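Local coordinates for cupin domain protein (Microcystis aeruginosa DIANCHI905, PDB 5ZBF), which probably acts as a cupin-superfamily isomerase in making the Choi moiety of aeruginosins and binds iron(II) and 4-hydroxyphenylpyruvic acid, at residues E47-Y61 and F86-K100. Numbering follows the deposited sequence. Where two conformers were deposited one is given.
Sequences ESQIGMVLSGELELY and FVNPLSEPMIGFDLK. With FE2 (Fe (II) ion), chain C; ENO (3-(4-hydroxy-phenyl)pyruvic acid), chain B.
The Phe-86 ring packs obliquely against two leucine methyls: CD1 meets Leu-58 CD2 at 3.6 Å, and CE1 meets Leu-60 CD1 at 3.6 Å. This flat, apolar group fills the space between the leucines and the bound 4-hydroxyphenylpyruvic acid, its edge turned to the ligand, with Phe-86 CE2 3.8 Å from O4. Lys-100 and Gln-49 run side by side towards the same site. The extended Gln-49 chain brings its amide to the iron(II) ion, which His-43, His-45 and His-84 also bind, while Lys-100, bent at chi3 (66°), donates from NZ to ligand O1 at 3.0 Å, a carboxylate oxygen that suits a cationic amine. These three side chains line the pocket inside a cupin beta-barrel; each segment contributes to both sheets, 48-53 pairing antiparallel with 94-100, and 57-61 with 86-87. Gly-51, lacking a side chain, fits where its CA lies 3.1 Å from Phe-97 O. A classic bulge interrupts the ladder where Leu-54 N and Ser-55 N both donate to Ile-95 O. On the face away from Gln-49 and Lys-100, Met-52 CB lies 3.6 Å from Phe-97 CE2, its sulfur obliquely beside the ring, a Met-aromatic contact; Leu-54 CD2 meets that ring's edge. An Asx turn opens the 88-93 loop: Asn-88 OD1 accepts from Leu-90 N, and ND2 donates to Glu-92 O.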
loop_
_atom_site.group_PDB
_atom_site.type_symbol
_atom_site.label_atom_id
_atom_site.label_comp_id
_atom_site.label_asym_id
_atom_site.label_seq_id
_atom_site.Cartn_x
_atom_site.Cartn_y
_atom_site.Cartn_z
ATOM N N GLU A 47 4.102 9.837 -13.024
ATOM C CA GLU A 47 3.594 9.527 -11.689
ATOM C C GLU A 47 4.741 9.133 -10.769
ATOM O O GLU A 47 5.637 8.365 -11.157
ATOM C CB GLU A 47 2.567 8.396 -11.724
ATOM C CG GLU A 47 1.282 8.731 -12.479
ATOM C CD GLU A 47 1.377 8.541 -13.984
ATOM O OE1 GLU A 47 2.405 8.022 -14.481
ATOM O OE2 GLU A 47 0.409 8.912 -14.679
ATOM N N SER A 48 4.713 9.682 -9.557
ATOM C CA SER A 48 5.543 9.190 -8.465
ATOM C C SER A 48 4.995 7.856 -7.999
ATOM O O SER A 48 3.788 7.599 -8.102
ATOM C CB SER A 48 5.531 10.165 -7.294
ATOM O OG SER A 48 6.032 11.427 -7.682
ATOM N N GLN A 49 5.882 7.023 -7.472
ATOM C CA GLN A 49 5.539 5.650 -7.134
ATOM C C GLN A 49 6.191 5.219 -5.832
ATOM O O GLN A 49 7.358 5.526 -5.566
ATOM C CB GLN A 49 5.985 4.731 -8.269
ATOM C CG GLN A 49 5.721 3.248 -8.061
ATOM C CD GLN A 49 6.292 2.405 -9.180
ATOM O OE1 GLN A 49 7.044 1.453 -8.952
ATOM N NE2 GLN A 49 5.948 2.765 -10.402
ATOM N N ILE A 50 5.413 4.505 -5.030
ATOM C CA ILE A 50 5.903 3.835 -3.837
ATOM C C ILE A 50 5.313 2.440 -3.805
ATOM O O ILE A 50 4.290 2.191 -4.435
ATOM C CB ILE A 50 5.485 4.567 -2.541
ATOM C CG1 ILE A 50 3.957 4.719 -2.457
ATOM C CG2 ILE A 50 6.155 5.934 -2.475
ATOM C CD1 ILE A 50 3.456 5.352 -1.177
ATOM N N GLY A 51 5.929 1.546 -3.045
ATOM C CA GLY A 51 5.378 0.212 -2.887
ATOM C C GLY A 51 6.126 -0.652 -1.908
ATOM O O GLY A 51 7.176 -0.268 -1.421
ATOM N N MET A 52 5.560 -1.827 -1.634
ATOM C CA MET A 52 6.143 -2.773 -0.686
ATOM C C MET A 52 5.906 -4.178 -1.183
ATOM O O MET A 52 4.920 -4.446 -1.872
ATOM C CB MET A 52 5.479 -2.680 0.682
ATOM C CG MET A 52 5.479 -1.320 1.332
ATOM S SD MET A 52 4.816 -1.504 3.001
ATOM C CE MET A 52 5.904 -2.770 3.662
ATOM N N VAL A 53 6.825 -5.062 -0.832
ATOM C CA VAL A 53 6.656 -6.495 -1.025
ATOM C C VAL A 53 5.799 -7.021 0.138
ATOM O O VAL A 53 6.061 -6.700 1.315
ATOM C CB VAL A 53 8.018 -7.205 -0.999
ATOM C CG1 VAL A 53 7.860 -8.718 -1.060
ATOM C CG2 VAL A 53 8.909 -6.664 -2.113
ATOM N N LEU A 54 4.796 -7.827 -0.184
ATOM C CA LEU A 54 3.974 -8.499 0.831
ATOM C C LEU A 54 4.419 -9.933 1.085
ATOM O O LEU A 54 4.368 -10.409 2.202
ATOM C CB LEU A 54 2.502 -8.474 0.423
ATOM C CG LEU A 54 1.842 -7.109 0.197
ATOM C CD1 LEU A 54 0.422 -7.280 -0.320
ATOM C CD2 LEU A 54 1.845 -6.292 1.488
ATOM N N SER A 55 4.839 -10.621 0.026
ATOM C CA SER A 55 5.345 -11.974 0.115
ATOM C C SER A 55 6.450 -12.133 -0.924
ATOM O O SER A 55 6.274 -11.746 -2.076
ATOM C CB SER A 55 4.221 -12.975 -0.147
ATOM O OG SER A 55 4.714 -14.293 -0.171
ATOM N N GLY A 56 7.579 -12.692 -0.504
ATOM C CA GLY A 56 8.735 -12.883 -1.378
ATOM C C GLY A 56 9.813 -11.847 -1.125
ATOM O O GLY A 56 10.017 -11.428 0.006
ATOM N N GLU A 57 10.515 -11.451 -2.186
ATOM C CA GLU A 57 11.618 -10.506 -2.101
ATOM C C GLU A 57 11.725 -9.836 -3.463
ATOM O O GLU A 57 11.234 -10.369 -4.473
ATOM C CB GLU A 57 12.924 -11.219 -1.736
ATOM C CG GLU A 57 14.086 -10.310 -1.383
ATOM C CD GLU A 57 15.387 -11.067 -1.153
ATOM O OE1 GLU A 57 15.369 -12.309 -1.018
ATOM O OE2 GLU A 57 16.443 -10.408 -1.114
ATOM N N LEU A 58 12.310 -8.649 -3.478
ATOM C CA LEU A 58 12.493 -7.911 -4.716
ATOM C C LEU A 58 13.797 -7.134 -4.618
ATOM O O LEU A 58 14.248 -6.802 -3.517
ATOM C CB LEU A 58 11.299 -6.986 -4.929
ATOM C CG LEU A 58 10.892 -6.510 -6.317
ATOM C CD1 LEU A 58 10.691 -7.657 -7.299
ATOM C CD2 LEU A 58 9.626 -5.673 -6.203
ATOM N N GLU A 59 14.433 -6.911 -5.765
ATOM C CA GLU A 59 15.585 -6.039 -5.857
ATOM C C GLU A 59 15.195 -4.841 -6.697
ATOM O O GLU A 59 14.728 -4.987 -7.847
ATOM C CB GLU A 59 16.764 -6.754 -6.498
ATOM C CG GLU A 59 17.360 -7.845 -5.636
ATOM C CD GLU A 59 18.525 -8.538 -6.307
ATOM O OE1 GLU A 59 18.525 -8.658 -7.554
ATOM O OE2 GLU A 59 19.440 -8.968 -5.581
ATOM N N LEU A 60 15.399 -3.667 -6.114
ATOM C CA LEU A 60 15.132 -2.384 -6.756
ATOM C C LEU A 60 16.393 -1.848 -7.462
ATOM O O LEU A 60 17.462 -1.735 -6.861
ATOM C CB LEU A 60 14.654 -1.375 -5.702
ATOM C CG LEU A 60 14.537 0.096 -6.121
ATOM C CD1 LEU A 60 13.382 0.290 -7.079
ATOM C CD2 LEU A 60 14.357 0.978 -4.895
ATOM N N TYR A 61 16.235 -1.509 -8.739
ATOM C CA TYR A 61 17.276 -0.895 -9.558
ATOM C C TYR A 61 16.872 0.552 -9.771
ATOM O O TYR A 61 15.883 0.839 -10.447
ATOM C CB TYR A 61 17.381 -1.621 -10.895
ATOM C CG TYR A 61 18.067 -2.962 -10.799
ATOM C CD1 TYR A 61 19.304 -3.178 -11.390
ATOM C CD2 TYR A 61 17.471 -4.020 -10.120
ATOM C CE1 TYR A 61 19.938 -4.414 -11.306
ATOM C CE2 TYR A 61 18.090 -5.256 -10.028
ATOM C CZ TYR A 61 19.320 -5.450 -10.620
ATOM O OH TYR A 61 19.933 -6.681 -10.525
ATOM N N PHE A 86 13.281 -3.673 -11.620
ATOM C CA PHE A 86 13.269 -4.683 -10.570
ATOM C C PHE A 86 13.768 -6.036 -11.060
ATOM O O PHE A 86 13.637 -6.376 -12.238
ATOM C CB PHE A 86 11.844 -4.888 -10.029
ATOM C CG PHE A 86 11.211 -3.640 -9.472
ATOM C CD1 PHE A 86 11.423 -3.261 -8.153
ATOM C CD2 PHE A 86 10.365 -2.865 -10.263
ATOM C CE1 PHE A 86 10.829 -2.119 -7.643
ATOM C CE2 PHE A 86 9.763 -1.723 -9.759
ATOM C CZ PHE A 86 9.995 -1.351 -8.443
ATOM N N VAL A 87 14.332 -6.805 -10.139
ATOM C CA VAL A 87 14.533 -8.233 -10.335
ATOM C C VAL A 87 13.895 -8.966 -9.162
ATOM O O VAL A 87 14.045 -8.564 -8.013
ATOM C CB VAL A 87 16.030 -8.604 -10.397
ATOM C CG1 VAL A 87 16.227 -10.119 -10.330
ATOM C CG2 VAL A 87 16.668 -8.010 -11.649
ATOM N N ASN A 88 13.172 -10.033 -9.455
ATOM C CA ASN A 88 12.749 -10.966 -8.419
ATOM C C ASN A 88 13.879 -11.982 -8.219
ATOM O O ASN A 88 14.112 -12.826 -9.101
ATOM C CB ASN A 88 11.450 -11.656 -8.817
ATOM C CG ASN A 88 11.003 -12.695 -7.800
ATOM O OD1 ASN A 88 11.643 -12.884 -6.765
ATOM N ND2 ASN A 88 9.915 -13.382 -8.099
ATOM N N PRO A 89 14.584 -11.914 -7.071
ATOM C CA PRO A 89 15.748 -12.779 -6.844
ATOM C C PRO A 89 15.396 -14.218 -6.442
ATOM O O PRO A 89 16.303 -15.051 -6.302
ATOM C CB PRO A 89 16.459 -12.083 -5.677
ATOM C CG PRO A 89 15.335 -11.520 -4.889
ATOM C CD PRO A 89 14.343 -11.029 -5.903
ATOM N N LEU A 90 14.102 -14.502 -6.246
ATOM C CA LEU A 90 13.657 -15.817 -5.809
ATOM C C LEU A 90 12.950 -16.605 -6.902
ATOM O O LEU A 90 12.415 -16.033 -7.863
ATOM C CB LEU A 90 12.686 -15.680 -4.630
ATOM C CG LEU A 90 13.102 -14.886 -3.398
ATOM C CD1 LEU A 90 12.023 -15.061 -2.340
ATOM C CD2 LEU A 90 14.451 -15.345 -2.860
ATOM N N SER A 91 12.903 -17.924 -6.707
ATOM C CA SER A 91 12.133 -18.809 -7.577
ATOM C C SER A 91 10.680 -18.951 -7.094
ATOM O O SER A 91 9.971 -19.877 -7.486
ATOM C CB SER A 91 12.815 -20.176 -7.668
ATOM O OG SER A 91 14.149 -20.040 -8.134
ATOM N N GLU A 92 10.238 -18.021 -6.247
ATOM C CA GLU A 92 8.857 -17.920 -5.793
ATOM C C GLU A 92 8.304 -16.598 -6.333
ATOM O O GLU A 92 9.073 -15.641 -6.495
ATOM C CB GLU A 92 8.812 -17.883 -4.264
ATOM C CG GLU A 92 9.225 -19.176 -3.575
ATOM C CD GLU A 92 8.211 -20.285 -3.735
ATOM O OE1 GLU A 92 8.627 -21.458 -3.764
ATOM O OE2 GLU A 92 7.002 -19.995 -3.835
ATOM N N PRO A 93 6.987 -16.523 -6.605
ATOM C CA PRO A 93 6.424 -15.229 -7.009
ATOM C C PRO A 93 6.616 -14.168 -5.939
ATOM O O PRO A 93 6.720 -14.492 -4.758
ATOM C CB PRO A 93 4.926 -15.518 -7.189
ATOM C CG PRO A 93 4.672 -16.764 -6.408
ATOM C CD PRO A 93 5.945 -17.554 -6.447
ATOM N N MET A 94 6.692 -12.915 -6.368
ATOM C CA MET A 94 6.674 -11.783 -5.447
ATOM C C MET A 94 5.254 -11.215 -5.486
ATOM O O MET A 94 4.736 -10.867 -6.561
ATOM C CB MET A 94 7.701 -10.736 -5.882
ATOM C CG MET A 94 7.967 -9.566 -4.918
ATOM S SD MET A 94 6.586 -8.427 -4.690
ATOM C CE MET A 94 6.315 -7.942 -6.380
ATOM N N ILE A 95 4.601 -11.179 -4.329
ATOM C CA ILE A 95 3.307 -10.520 -4.217
ATOM C C ILE A 95 3.544 -9.178 -3.528
ATOM O O ILE A 95 4.123 -9.149 -2.445
ATOM C CB ILE A 95 2.294 -11.359 -3.411
ATOM C CG1 ILE A 95 2.207 -12.825 -3.910
ATOM C CG2 ILE A 95 0.932 -10.676 -3.424
ATOM C CD1 ILE A 95 1.868 -13.007 -5.358
ATOM N N GLY A 96 3.127 -8.076 -4.160
ATOM C CA GLY A 96 3.354 -6.737 -3.607
ATOM C C GLY A 96 2.251 -5.755 -3.916
ATOM O O GLY A 96 1.219 -6.121 -4.458
ATOM N N PHE A 97 2.455 -4.496 -3.523
ATOM C CA PHE A 97 1.551 -3.439 -3.957
ATOM C C PHE A 97 2.355 -2.213 -4.310
ATOM O O PHE A 97 3.503 -2.078 -3.876
ATOM C CB PHE A 97 0.488 -3.096 -2.904
ATOM C CG PHE A 97 1.018 -2.382 -1.682
ATOM C CD1 PHE A 97 1.060 -0.996 -1.621
ATOM C CD2 PHE A 97 1.435 -3.102 -0.586
ATOM C CE1 PHE A 97 1.524 -0.343 -0.488
ATOM C CE2 PHE A 97 1.890 -2.466 0.548
ATOM C CZ PHE A 97 1.940 -1.081 0.601
ATOM N N ASP A 98 1.748 -1.353 -5.127
ATOM C CA ASP A 98 2.291 -0.028 -5.456
ATOM C C ASP A 98 1.178 1.003 -5.424
ATOM O O ASP A 98 0.010 0.666 -5.633
ATOM C CB ASP A 98 2.877 0.038 -6.875
ATOM C CG ASP A 98 3.780 -1.119 -7.211
ATOM O OD1 ASP A 98 3.323 -2.028 -7.937
ATOM O OD2 ASP A 98 4.951 -1.099 -6.786
ATOM N N LEU A 99 1.555 2.260 -5.213
ATOM C CA LEU A 99 0.660 3.387 -5.387
ATOM C C LEU A 99 1.351 4.348 -6.318
ATOM O O LEU A 99 2.556 4.549 -6.211
ATOM C CB LEU A 99 0.385 4.102 -4.069
ATOM C CG LEU A 99 -0.491 3.344 -3.095
ATOM C CD1 LEU A 99 0.390 2.526 -2.165
ATOM C CD2 LEU A 99 -1.383 4.299 -2.317
ATOM N N LYS A 100 0.581 4.914 -7.241
ATOM C CA LYS A 100 1.094 5.871 -8.211
ATOM C C LYS A 100 0.200 7.100 -8.250
ATOM O O LYS A 100 -1.029 6.988 -8.216
ATOM C CB LYS A 100 1.216 5.227 -9.593
ATOM C CG LYS A 100 2.335 4.204 -9.664
ATOM C CD LYS A 100 2.197 3.276 -10.853
ATOM C CE LYS A 100 2.371 4.007 -12.163
ATOM N NZ LYS A 100 2.525 3.024 -13.273
HETATM FE FE FE2 C . 6.853 2.236 -12.254
HETATM O O4 ENO B . 7.066 0.284 -11.482
HETATM C C9 ENO B . 6.570 -3.014 -14.266
HETATM C C8 ENO B . 7.262 -3.266 -15.452
HETATM C C7 ENO B . 8.556 -2.773 -15.630
HETATM C C6 ENO B . 9.154 -2.030 -14.614
HETATM C C5 ENO B . 8.462 -1.779 -13.431
HETATM C C4 ENO B . 7.170 -2.269 -13.248
HETATM O O3 ENO B . 9.237 -3.013 -16.787
HETATM C C3 ENO B . 6.435 -1.972 -11.955
HETATM C C2 ENO B . 6.185 -0.472 -11.903
HETATM C C1 ENO B . 4.917 0.089 -12.380
HETATM O O2 ENO B . 3.903 -0.642 -12.533
HETATM O O1 ENO B . 4.881 1.316 -12.630
HETATM O O HOH W 1 5.969 -15.564 -2.292
HETATM O O HOH W 2 9.852 -13.247 -4.563
#